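Local coordinates for protein probable starch synthase 4, chloroplastic/amyloplastic (Arabidopsis thaliana, PDB 6GNE) that is a probable plastid starch synthase of the GT-B glycosyltransferase fold and holds ADP and glycans in its pockets, at residues 272-277 with 379-384; 277-282 with 290-295; 309-314 with 384-389; 405-410 with 474-479. All coordinates share one frame; numbering follows the deposited sequence.

Interaction 1: residues 272-277 with 379-384. With ADP (adenosine-5'-diphosphate), chain F.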
# COMPACT_ATOMS: atom_id res chain seq x y z
N ALA A 272 6.50 -14.22 15.84
CA ALA A 272 7.55 -15.01 16.47
C ALA A 272 8.86 -14.27 16.66
O ALA A 272 9.64 -14.63 17.54
CB ALA A 272 7.80 -16.30 15.68
N THR A 273 9.12 -13.27 15.81
CA THR A 273 10.40 -12.55 15.83
C THR A 273 10.22 -11.05 15.81
O THR A 273 11.15 -10.36 15.50
CB THR A 273 11.28 -12.92 14.60
OG1 THR A 273 10.61 -12.55 13.40
CG2 THR A 273 11.58 -14.38 14.55
N ASP A 274 9.03 -10.54 16.10
CA ASP A 274 8.76 -9.11 15.94
C ASP A 274 9.48 -8.35 17.09
O ASP A 274 9.19 -8.59 18.28
CB ASP A 274 7.25 -8.85 15.95
CG ASP A 274 6.88 -7.45 15.60
OD1 ASP A 274 7.69 -6.51 15.81
OD2 ASP A 274 5.75 -7.27 15.10
N PRO A 275 10.46 -7.50 16.75
CA PRO A 275 11.21 -6.80 17.82
C PRO A 275 10.38 -5.72 18.53
O PRO A 275 10.67 -5.42 19.68
CB PRO A 275 12.41 -6.18 17.09
CG PRO A 275 11.96 -6.02 15.66
CD PRO A 275 10.93 -7.11 15.39
N PHE A 276 9.36 -5.18 17.86
CA PHE A 276 8.45 -4.19 18.48
C PHE A 276 7.50 -4.73 19.58
O PHE A 276 6.88 -3.94 20.28
CB PHE A 276 7.60 -3.51 17.41
CG PHE A 276 8.38 -2.76 16.39
CD1 PHE A 276 8.99 -1.55 16.71
CD2 PHE A 276 8.47 -3.22 15.09
CE1 PHE A 276 9.70 -0.84 15.74
CE2 PHE A 276 9.18 -2.52 14.10
CZ PHE A 276 9.78 -1.32 14.42
N LEU A 277 7.38 -6.05 19.72
CA LEU A 277 6.45 -6.64 20.68
C LEU A 277 7.06 -6.80 22.04
O LEU A 277 8.26 -6.96 22.16
CB LEU A 277 5.96 -8.02 20.19
CG LEU A 277 5.11 -8.13 18.93
CD1 LEU A 277 4.52 -9.52 18.76
CD2 LEU A 277 4.01 -7.08 18.90
N LEU A 379 3.51 1.22 17.63
CA LEU A 379 2.19 0.94 18.21
C LEU A 379 1.32 0.01 17.37
O LEU A 379 0.62 -0.86 17.94
CB LEU A 379 1.41 2.24 18.49
CG LEU A 379 1.24 2.53 19.97
CD1 LEU A 379 0.58 3.90 20.13
CD2 LEU A 379 0.41 1.43 20.67
N SER A 380 1.34 0.19 16.05
CA SER A 380 0.61 -0.71 15.16
C SER A 380 0.97 -2.17 15.38
O SER A 380 0.09 -3.01 15.49
CB SER A 380 0.76 -0.33 13.68
OG SER A 380 2.02 -0.61 13.18
N HIS A 381 2.26 -2.47 15.49
CA HIS A 381 2.67 -3.83 15.83
C HIS A 381 1.95 -4.36 17.06
O HIS A 381 1.35 -5.42 16.99
CB HIS A 381 4.18 -3.94 15.98
CG HIS A 381 4.93 -3.92 14.68
ND1 HIS A 381 5.34 -5.07 14.05
CD2 HIS A 381 5.32 -2.90 13.89
CE1 HIS A 381 5.96 -4.75 12.93
NE2 HIS A 381 5.96 -3.44 12.80
N THR A 382 1.99 -3.63 18.18
CA THR A 382 1.38 -4.12 19.43
C THR A 382 -0.14 -4.20 19.33
O THR A 382 -0.76 -5.05 19.97
CB THR A 382 1.80 -3.27 20.67
OG1 THR A 382 1.54 -1.88 20.43
CG2 THR A 382 3.29 -3.41 20.98
N ILE A 383 -0.76 -3.35 18.50
CA ILE A 383 -2.22 -3.40 18.29
C ILE A 383 -2.66 -4.61 17.52
O ILE A 383 -3.64 -5.26 17.91
CB ILE A 383 -2.79 -2.10 17.69
CG1 ILE A 383 -2.76 -0.99 18.75
CG2 ILE A 383 -4.22 -2.30 17.21
CD1 ILE A 383 -3.01 0.39 18.19
N TYR A 384 -1.96 -4.94 16.44
CA TYR A 384 -2.23 -6.19 15.70
C TYR A 384 -2.08 -7.38 16.68
O TYR A 384 -2.96 -8.24 16.75
CB TYR A 384 -1.29 -6.38 14.52
CG TYR A 384 -1.49 -5.46 13.32
CD1 TYR A 384 -2.69 -5.48 12.59
CD2 TYR A 384 -0.47 -4.62 12.88
CE1 TYR A 384 -2.88 -4.66 11.48
CE2 TYR A 384 -0.65 -3.77 11.76
CZ TYR A 384 -1.85 -3.80 11.06
OH TYR A 384 -2.00 -2.98 9.96
PB ADP F . -3.63 2.06 2.37
O1B ADP F . -2.58 1.77 1.34
O2B ADP F . -3.22 2.91 3.54
O3B ADP F . -4.89 2.58 1.72
PA ADP F . -3.14 -0.70 3.08
O1A ADP F . -3.90 -1.66 3.94
O2A ADP F . -2.80 -1.20 1.70
O3A ADP F . -4.03 0.65 3.03
O5' ADP F . -1.76 -0.25 3.78
C5' ADP F . -1.72 0.35 5.08
C4' ADP F . -0.37 0.22 5.79
O4' ADP F . -0.12 1.40 6.57
C3' ADP F . -0.32 -0.91 6.80
O3' ADP F . 1.03 -1.32 6.95
C2' ADP F . -0.78 -0.26 8.08
O2' ADP F . -0.33 -0.94 9.23
C1' ADP F . -0.13 1.09 7.96
N9 ADP F . -0.85 2.16 8.67
C8 ADP F . -1.96 2.80 8.27
N7 ADP F . -2.30 3.76 9.16
C5 ADP F . -1.40 3.75 10.15
C6 ADP F . -1.17 4.50 11.42
N6 ADP F . -2.02 5.48 11.80
N1 ADP F . -0.08 4.16 12.17
C2 ADP F . 0.75 3.15 11.78
N3 ADP F . 0.58 2.44 10.65
C4 ADP F . -0.45 2.69 9.82
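A type I beta turn from Asp-274 to Leu-277 lies against helix 377-386, with the CA atoms of Phe-276 and His-381 6.4 Å apart. It sets the loop that follows strand 257-259 on a helix of the C-terminal Rossmann-like half of this GT-B fold. The imidazole of His-381, set toward the turn with CG anti to its carbonyl carbon (chi1 -74°), meets an acid at its edge and a phenyl ring over one face. Its ND1 donates to Asp-274 OD2, although the modelled 2.5 Å between ND1 and OD2 is too short to be taken literally. The carboxylate stands nearly upright to the imidazole, 83° between planes. OD2 is also hydrogen-bonded to Tyr-409 OH, while OD1 accepts from Phe-276 N to form an Asx turn, so both oxygens help fix the rotation of the acid. Phe-276 leans its CD2 over the imidazole, 3.4 Å from His-381 CD2, the rings tilted by 35°; Trp-269 stacks on His-381 as well. Leu-277 CD2 rests on the backbone of His-381 and Thr-382. Farther along the helix, ADP O2' lies in the plane of the Tyr-384 ring, 2.7 Å from Tyr-384 OH and hydrogen-bonded to it.

Interaction 2: residues 277-282 with 290-295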
# COMPACT_ATOMS: atom_id res chain seq x y z
N LEU A 277 7.38 -6.05 19.72
CA LEU A 277 6.45 -6.64 20.68
C LEU A 277 7.06 -6.80 22.04
O LEU A 277 8.26 -6.96 22.16
CB LEU A 277 5.96 -8.02 20.19
CG LEU A 277 5.11 -8.13 18.93
CD1 LEU A 277 4.52 -9.52 18.76
CD2 LEU A 277 4.01 -7.08 18.90
N LYS A 278 6.22 -6.85 23.05
CA LYS A 278 6.65 -7.26 24.39
C LYS A 278 6.97 -8.76 24.41
O LYS A 278 8.04 -9.16 24.88
CB LYS A 278 5.56 -6.94 25.45
CG LYS A 278 6.07 -7.05 26.90
CD LYS A 278 5.03 -7.57 27.90
CE LYS A 278 5.67 -8.35 29.06
NZ LYS A 278 4.84 -9.57 29.39
N ALA A 279 6.01 -9.57 23.95
CA ALA A 279 6.17 -11.01 23.89
C ALA A 279 5.92 -11.53 22.48
O ALA A 279 5.16 -10.96 21.71
CB ALA A 279 5.25 -11.69 24.89
N GLN A 280 6.56 -12.64 22.19
CA GLN A 280 6.54 -13.25 20.88
C GLN A 280 5.54 -14.40 20.96
O GLN A 280 5.24 -14.88 22.02
CB GLN A 280 7.95 -13.79 20.50
CG GLN A 280 9.18 -12.97 20.97
CD GLN A 280 9.51 -11.79 20.08
OE1 GLN A 280 10.57 -11.73 19.49
NE2 GLN A 280 8.59 -10.84 19.96
N PHE A 281 5.00 -14.81 19.82
CA PHE A 281 4.09 -15.95 19.75
C PHE A 281 3.96 -16.42 18.32
O PHE A 281 4.44 -15.77 17.39
CB PHE A 281 2.71 -15.59 20.32
CG PHE A 281 1.97 -14.52 19.56
CD1 PHE A 281 2.34 -13.19 19.65
CD2 PHE A 281 0.88 -14.84 18.78
CE1 PHE A 281 1.63 -12.20 18.97
CE2 PHE A 281 0.18 -13.85 18.10
CZ PHE A 281 0.56 -12.53 18.19
N ASN A 282 3.29 -17.54 18.12
CA ASN A 282 3.11 -18.09 16.79
C ASN A 282 1.88 -18.98 16.78
O ASN A 282 1.26 -19.21 17.83
CB ASN A 282 4.39 -18.85 16.33
CG ASN A 282 4.79 -19.99 17.28
OD1 ASN A 282 4.27 -21.11 17.19
ND2 ASN A 282 5.72 -19.71 18.20
N GLU A 290 -2.10 -13.28 24.43
CA GLU A 290 -2.69 -12.78 25.69
C GLU A 290 -1.76 -11.82 26.45
O GLU A 290 -2.23 -10.82 26.99
CB GLU A 290 -3.15 -13.92 26.62
CG GLU A 290 -3.74 -13.47 27.98
CD GLU A 290 -4.85 -12.36 27.92
OE1 GLU A 290 -5.69 -12.38 26.98
OE2 GLU A 290 -4.88 -11.46 28.80
N GLU A 291 -0.45 -12.10 26.49
CA GLU A 291 0.52 -11.21 27.14
C GLU A 291 0.55 -9.81 26.48
O GLU A 291 0.65 -8.82 27.18
CB GLU A 291 1.94 -11.82 27.23
CG GLU A 291 2.21 -12.64 28.50
CD GLU A 291 3.33 -13.72 28.41
OE1 GLU A 291 4.31 -13.56 27.62
OE2 GLU A 291 3.22 -14.73 29.16
N ASN A 292 0.45 -9.75 25.15
CA ASN A 292 0.41 -8.46 24.43
C ASN A 292 -0.92 -7.72 24.66
O ASN A 292 -0.97 -6.50 24.81
CB ASN A 292 0.66 -8.63 22.91
CG ASN A 292 2.13 -8.85 22.58
OD1 ASN A 292 2.98 -7.98 22.84
ND2 ASN A 292 2.44 -10.01 22.01
N LYS A 293 -2.01 -8.48 24.70
CA LYS A 293 -3.29 -7.93 25.07
C LYS A 293 -3.22 -7.25 26.44
O LYS A 293 -3.65 -6.11 26.59
CB LYS A 293 -4.37 -9.01 25.02
CG LYS A 293 -5.76 -8.44 25.24
CD LYS A 293 -6.82 -9.48 24.94
CE LYS A 293 -8.19 -8.94 25.31
NZ LYS A 293 -9.27 -9.88 24.93
N HIS A 294 -2.62 -7.93 27.41
CA HIS A 294 -2.47 -7.35 28.74
C HIS A 294 -1.53 -6.11 28.73
O HIS A 294 -1.85 -5.08 29.30
CB HIS A 294 -1.99 -8.42 29.71
CG HIS A 294 -1.87 -7.95 31.13
ND1 HIS A 294 -0.70 -7.42 31.64
CD2 HIS A 294 -2.77 -7.93 32.15
CE1 HIS A 294 -0.88 -7.13 32.92
NE2 HIS A 294 -2.13 -7.42 33.25
N ALA A 295 -0.40 -6.21 28.04
CA ALA A 295 0.57 -5.13 27.99
C ALA A 295 -0.05 -3.85 27.39
O ALA A 295 0.13 -2.75 27.94
CB ALA A 295 1.81 -5.56 27.20
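The loop between strand 257-259 and helix 287-300 folds back on that helix where Ala-279 meets Asn-292, whose side-chain amide fastens the irregular 277-282 segment. Asn-292 ND2 donates to Ala-279 O at 2.9 Å; the bond is nearly straight at the hydrogen (164°), and the acceptor lies close to the amide plane, though the donor is tilted out of the carbonyl plane. At the other end of the same amide, OD1 takes a weak hydrogen bond from Lys-278 N, 3.4 Å away. One planar group thus reads a donor and an acceptor of the loop backbone, one peptide apart, which probably helps to keep the amide from flipping. With CG anti to its carbonyl carbon (chi1 -77°), Asn-292 leans off the helix toward the loop. The loop belongs to the connection between strand 257-259 of the N-terminal half of the GT-B fold and the helix that leads into strand 311-317 of the other half. Apolar groups line the amide: Leu-277 CD1 lies 3.9 Å from Asn-292 ND2, and the Phe-281 ring comes up obliquely, its CE1 3.8 Å from that same ND2, with ring and amide planes 55° apart. Ala-385 of helix 377-386 touches all three of these side chains. Farther out, Lys-278 bends along the helix surface, its CD 3.9 Å from Ala-295 CB, and crosses Glu-291 at about a right angle. Lys-278 NZ stays 4.4 Å from Glu-291 OE1, too far for a salt bridge, though the charges may still attract, while the CB of Ala-279 packs against that carboxylate oxygen.

Interaction 3: residues 309-314 with 384-389. With ADP (adenosine-5'-diphosphate), chain F.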
# COMPACT_ATOMS: atom_id res chain seq x y z
N ARG A 309 -13.19 -10.23 27.45
CA ARG A 309 -13.72 -9.05 26.81
C ARG A 309 -12.92 -8.89 25.50
O ARG A 309 -11.71 -8.73 25.55
CB ARG A 309 -13.58 -7.85 27.74
CG ARG A 309 -14.41 -6.68 27.31
CD ARG A 309 -14.36 -5.51 28.28
NE ARG A 309 -15.61 -5.34 29.03
CZ ARG A 309 -16.62 -4.50 28.74
NH1 ARG A 309 -17.66 -4.47 29.57
NH2 ARG A 309 -16.62 -3.67 27.69
N PRO A 310 -13.59 -8.99 24.34
CA PRO A 310 -12.86 -8.90 23.08
C PRO A 310 -12.35 -7.47 22.79
O PRO A 310 -13.08 -6.50 22.99
CB PRO A 310 -13.90 -9.33 22.04
CG PRO A 310 -15.18 -8.93 22.64
CD PRO A 310 -15.03 -9.13 24.11
N LEU A 311 -11.08 -7.37 22.39
CA LEU A 311 -10.46 -6.11 22.01
C LEU A 311 -10.55 -5.98 20.49
O LEU A 311 -10.02 -6.81 19.77
CB LEU A 311 -8.99 -6.08 22.45
CG LEU A 311 -8.20 -4.83 22.09
CD1 LEU A 311 -8.71 -3.64 22.88
CD2 LEU A 311 -6.73 -5.04 22.40
N VAL A 312 -11.24 -4.95 20.02
CA VAL A 312 -11.41 -4.68 18.59
C VAL A 312 -10.39 -3.62 18.24
O VAL A 312 -10.33 -2.57 18.86
CB VAL A 312 -12.83 -4.15 18.27
CG1 VAL A 312 -12.95 -3.82 16.78
CG2 VAL A 312 -13.91 -5.16 18.69
N GLY A 313 -9.55 -3.90 17.26
CA GLY A 313 -8.55 -2.93 16.79
C GLY A 313 -8.88 -2.42 15.39
O GLY A 313 -9.61 -3.07 14.61
N CYS A 314 -8.38 -1.23 15.11
CA CYS A 314 -8.49 -0.61 13.82
C CYS A 314 -7.27 0.26 13.64
O CYS A 314 -7.01 1.16 14.46
CB CYS A 314 -9.75 0.25 13.74
SG CYS A 314 -9.94 1.11 12.17
N TYR A 384 -1.96 -4.94 16.44
CA TYR A 384 -2.23 -6.19 15.70
C TYR A 384 -2.08 -7.38 16.68
O TYR A 384 -2.96 -8.24 16.75
CB TYR A 384 -1.29 -6.38 14.52
CG TYR A 384 -1.49 -5.46 13.32
CD1 TYR A 384 -2.69 -5.48 12.59
CD2 TYR A 384 -0.47 -4.62 12.88
CE1 TYR A 384 -2.88 -4.66 11.48
CE2 TYR A 384 -0.65 -3.77 11.76
CZ TYR A 384 -1.85 -3.80 11.06
OH TYR A 384 -2.00 -2.98 9.96
N ALA A 385 -0.99 -7.42 17.43
CA ALA A 385 -0.74 -8.51 18.36
C ALA A 385 -1.81 -8.63 19.43
O ALA A 385 -2.31 -9.74 19.68
CB ALA A 385 0.62 -8.31 19.02
N ALA A 386 -2.15 -7.51 20.07
CA ALA A 386 -3.08 -7.52 21.19
C ALA A 386 -4.55 -7.81 20.82
O ALA A 386 -5.27 -8.40 21.61
CB ALA A 386 -3.01 -6.20 21.96
N SER A 387 -4.96 -7.40 19.64
CA SER A 387 -6.38 -7.38 19.30
C SER A 387 -6.91 -8.79 19.00
O SER A 387 -6.18 -9.63 18.49
CB SER A 387 -6.64 -6.42 18.12
OG SER A 387 -6.01 -6.88 16.95
N ASP A 388 -8.17 -9.03 19.37
CA ASP A 388 -8.89 -10.25 19.03
C ASP A 388 -9.61 -10.13 17.69
O ASP A 388 -9.80 -11.13 16.98
CB ASP A 388 -9.91 -10.54 20.08
CG ASP A 388 -9.30 -10.67 21.43
OD1 ASP A 388 -8.43 -11.57 21.58
OD2 ASP A 388 -9.63 -9.84 22.31
N LEU A 389 -10.03 -8.90 17.38
CA LEU A 389 -10.78 -8.60 16.19
C LEU A 389 -10.18 -7.34 15.55
O LEU A 389 -9.65 -6.47 16.23
CB LEU A 389 -12.24 -8.34 16.57
CG LEU A 389 -13.04 -9.54 17.09
CD1 LEU A 389 -14.38 -9.15 17.67
CD2 LEU A 389 -13.29 -10.48 15.94
PB ADP F . -3.63 2.06 2.37
O1B ADP F . -2.58 1.77 1.34
O2B ADP F . -3.22 2.91 3.54
O3B ADP F . -4.89 2.58 1.72
PA ADP F . -3.14 -0.70 3.08
O1A ADP F . -3.90 -1.66 3.94
O2A ADP F . -2.80 -1.20 1.70
O3A ADP F . -4.03 0.65 3.03
O5' ADP F . -1.76 -0.25 3.78
C5' ADP F . -1.72 0.35 5.08
C4' ADP F . -0.37 0.22 5.79
O4' ADP F . -0.12 1.40 6.57
C3' ADP F . -0.32 -0.91 6.80
O3' ADP F . 1.03 -1.32 6.95
C2' ADP F . -0.78 -0.26 8.08
O2' ADP F . -0.33 -0.94 9.23
C1' ADP F . -0.13 1.09 7.96
N9 ADP F . -0.85 2.16 8.67
C8 ADP F . -1.96 2.80 8.27
N7 ADP F . -2.30 3.76 9.16
C5 ADP F . -1.40 3.75 10.15
C6 ADP F . -1.17 4.50 11.42
N6 ADP F . -2.02 5.48 11.80
N1 ADP F . -0.08 4.16 12.17
C2 ADP F . 0.75 3.15 11.78
N3 ADP F . 0.58 2.44 10.65
C4 ADP F . -0.45 2.69 9.82
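Leu-311 O is gripped by two consecutive peptide N-H groups, those of Asp-388 at 2.9 Å and Leu-389 at 3.2 Å. The Asp-388 donor lies in the carbonyl plane and makes the more bent bond (143° at its hydrogen); the Leu-389 donor is tilted somewhat out of that plane. Asp-388 also accepts: with CG anti to its carbonyl carbon (chi1 -58°), its side chain swings back along the strand and OD2 takes the N-H of Leu-311 N at 2.9 Å through its anti lone pair, in an almost straight bond. Both polar atoms of the Leu-311 backbone are therefore paired with Asp-388 or its neighbour. One step further Gly-313 N donates to Leu-389 O at 2.8 Å, and Val-312 pairs with Leu-389 as a parallel beta bridge. This is where helix 377-386 ends and the chain enters strand 389-392, next to strand 311-317 in the six-stranded parallel sheet of order 3-2-1-4-5-6, the Rossmann arrangement of the C-terminal GT-B domain. Val-312 CG2 and Leu-389 CD1 meet at 4.1 Å on one face of this sheet, where Phe-459 of helix 448-464 also covers Leu-389. Leu-311 turns from the strand to the helix end, its CD2 3.9 Å from Ala-386 CB. Asp-388 OD2 also forms a salt bridge with Lys-293, whose NZ in turn is hydrogen-bonded to Arg-309 O. A buried carboxylate with a backbone N-H and an ammonium on one oxygen is probably kept ionised, and it ties the start of strand 311-317 to helix 287-300.

Interaction 4: residues 405-410 with 474-479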
# COMPACT_ATOMS: atom_id res chain seq x y z
N ILE A 405 -2.08 -8.60 7.72
CA ILE A 405 -1.22 -8.46 8.89
C ILE A 405 -2.00 -8.91 10.11
O ILE A 405 -1.47 -9.68 10.92
CB ILE A 405 -0.70 -7.01 9.10
CG1 ILE A 405 0.11 -6.50 7.88
CG2 ILE A 405 0.16 -6.90 10.35
CD1 ILE A 405 0.35 -5.02 7.88
N ALA A 406 -3.24 -8.44 10.27
CA ALA A 406 -4.05 -8.86 11.41
C ALA A 406 -4.11 -10.39 11.52
O ALA A 406 -3.83 -10.95 12.58
CB ALA A 406 -5.44 -8.28 11.33
N MET A 407 -4.46 -11.08 10.44
CA MET A 407 -4.55 -12.54 10.48
C MET A 407 -3.20 -13.21 10.77
O MET A 407 -3.12 -14.23 11.46
CB MET A 407 -5.11 -13.06 9.17
CG MET A 407 -6.60 -12.79 9.04
SD MET A 407 -7.37 -13.60 7.65
CE MET A 407 -6.82 -12.55 6.30
N ARG A 408 -2.12 -12.62 10.27
CA ARG A 408 -0.78 -13.09 10.56
C ARG A 408 -0.50 -13.04 12.06
O ARG A 408 0.18 -13.91 12.57
CB ARG A 408 0.23 -12.26 9.75
CG ARG A 408 1.71 -12.50 10.01
CD ARG A 408 2.13 -13.88 9.56
NE ARG A 408 3.58 -13.96 9.47
CZ ARG A 408 4.32 -15.06 9.62
NH1 ARG A 408 3.76 -16.23 9.87
NH2 ARG A 408 5.65 -15.00 9.48
N TYR A 409 -1.04 -12.02 12.74
CA TYR A 409 -0.89 -11.83 14.19
C TYR A 409 -2.09 -12.40 14.98
O TYR A 409 -2.26 -12.10 16.16
CB TYR A 409 -0.68 -10.33 14.51
CG TYR A 409 0.71 -9.85 14.18
CD1 TYR A 409 1.16 -9.78 12.88
CD2 TYR A 409 1.61 -9.50 15.19
CE1 TYR A 409 2.46 -9.35 12.58
CE2 TYR A 409 2.92 -9.07 14.90
CZ TYR A 409 3.33 -9.01 13.59
OH TYR A 409 4.58 -8.60 13.27
N GLY A 410 -2.90 -13.23 14.33
CA GLY A 410 -4.00 -13.92 14.97
C GLY A 410 -5.27 -13.12 15.24
O GLY A 410 -6.17 -13.65 15.91
N GLU A 474 -5.65 -20.15 15.46
CA GLU A 474 -4.59 -21.05 14.97
C GLU A 474 -4.58 -21.22 13.44
O GLU A 474 -3.54 -21.14 12.77
CB GLU A 474 -4.70 -22.41 15.65
CG GLU A 474 -4.24 -22.31 17.09
CD GLU A 474 -4.63 -23.47 17.97
OE1 GLU A 474 -4.09 -23.53 19.10
OE2 GLU A 474 -5.47 -24.28 17.52
N LYS A 475 -5.78 -21.42 12.91
CA LYS A 475 -5.94 -21.69 11.50
C LYS A 475 -5.53 -20.49 10.65
O LYS A 475 -4.84 -20.64 9.65
CB LYS A 475 -7.40 -22.05 11.21
CG LYS A 475 -7.69 -22.32 9.76
CD LYS A 475 -9.16 -22.58 9.59
CE LYS A 475 -9.58 -22.34 8.15
NZ LYS A 475 -11.05 -22.25 8.15
N VAL A 476 -6.00 -19.33 11.07
CA VAL A 476 -5.77 -18.07 10.37
C VAL A 476 -4.29 -17.67 10.42
O VAL A 476 -3.74 -17.16 9.44
CB VAL A 476 -6.73 -17.02 11.04
CG1 VAL A 476 -6.31 -15.62 10.85
CG2 VAL A 476 -8.12 -17.19 10.47
N MET A 477 -3.66 -17.94 11.56
CA MET A 477 -2.22 -17.72 11.72
C MET A 477 -1.34 -18.65 10.84
O MET A 477 -0.19 -18.31 10.61
CB MET A 477 -1.82 -17.83 13.18
CG MET A 477 -2.28 -16.64 14.01
SD MET A 477 -1.63 -16.59 15.71
CE MET A 477 0.08 -16.26 15.26
N SER A 478 -1.88 -19.78 10.38
CA SER A 478 -1.22 -20.73 9.47
C SER A 478 -1.43 -20.49 7.97
O SER A 478 -0.93 -21.25 7.16
CB SER A 478 -1.67 -22.16 9.80
OG SER A 478 -1.43 -22.43 11.16
N ILE A 479 -2.17 -19.46 7.61
CA ILE A 479 -2.33 -19.10 6.19
C ILE A 479 -1.06 -18.42 5.66
O ILE A 479 -0.42 -17.65 6.36
CB ILE A 479 -3.57 -18.20 5.98
CG1 ILE A 479 -4.85 -18.94 6.40
CG2 ILE A 479 -3.65 -17.70 4.51
CD1 ILE A 479 -6.07 -18.03 6.41
O HOH W 1 1.25 -16.43 11.96
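Met-407 and Val-476 meet where the C-terminal ends of helices 402-408 and 466-477 come together in the C-terminal half of the GT-B fold, beside the Schellman motif that closes the former helix. Its C-prime residue is Gly-410, with positive phi; Gly-410 N bonds to Met-407 O and Ser-411 N to Ala-406 O. Met-407 runs with CG anti to its carbonyl carbon and bends only at its thioether (chi3 -76°), crossing Val-476 at about a right angle; CB and CG both lie along the Val-476 CG1 methyl, with Met-407 CB at 3.3 Å from it. Val-476 points that methyl there because CG1 is anti to its backbone N (chi1 158°). Met-477 follows a similar first half, but its chi3 has the opposite sign (69°). Its CG lies 3.4 Å from Gly-410 CA, its SD beside the same residue, and the bend brings CE to 3.6 Å from Arg-408 O. Arg-408 leads away, its NE and NH2 hydrogen-bonded to Trp-269 O and Thr-266 O. A water joins the two segments, donating to Arg-408 O at 2.8 Å and to Met-477 O at 2.7 Å, and accepting a weak bond from Arg-408 NH1.

How the interactions relate
Interaction 2 is the most exposed of the four, its outer side formed by Lys-278 and Glu-291, while the others are buried. Interactions 1 and 2 share Leu-277 and belong to one loop, 2 being nested inside 1. Helix 377-386 serves interaction 1 along its flank and interaction 3 at its end, where the chemistry changes from side-chain bonds to backbone pairing of a sheet. Lys-293, on the helix of interaction 2, reaches Asp-388 of interaction 3. Interaction 4, the most apolar, is tied to interaction 1 through Tyr-409 OH and Asp-274 OD2, and Phe-281 of interaction 2 packs on Met-477. Tyr-384 and Ile-405 bring this network to ADP.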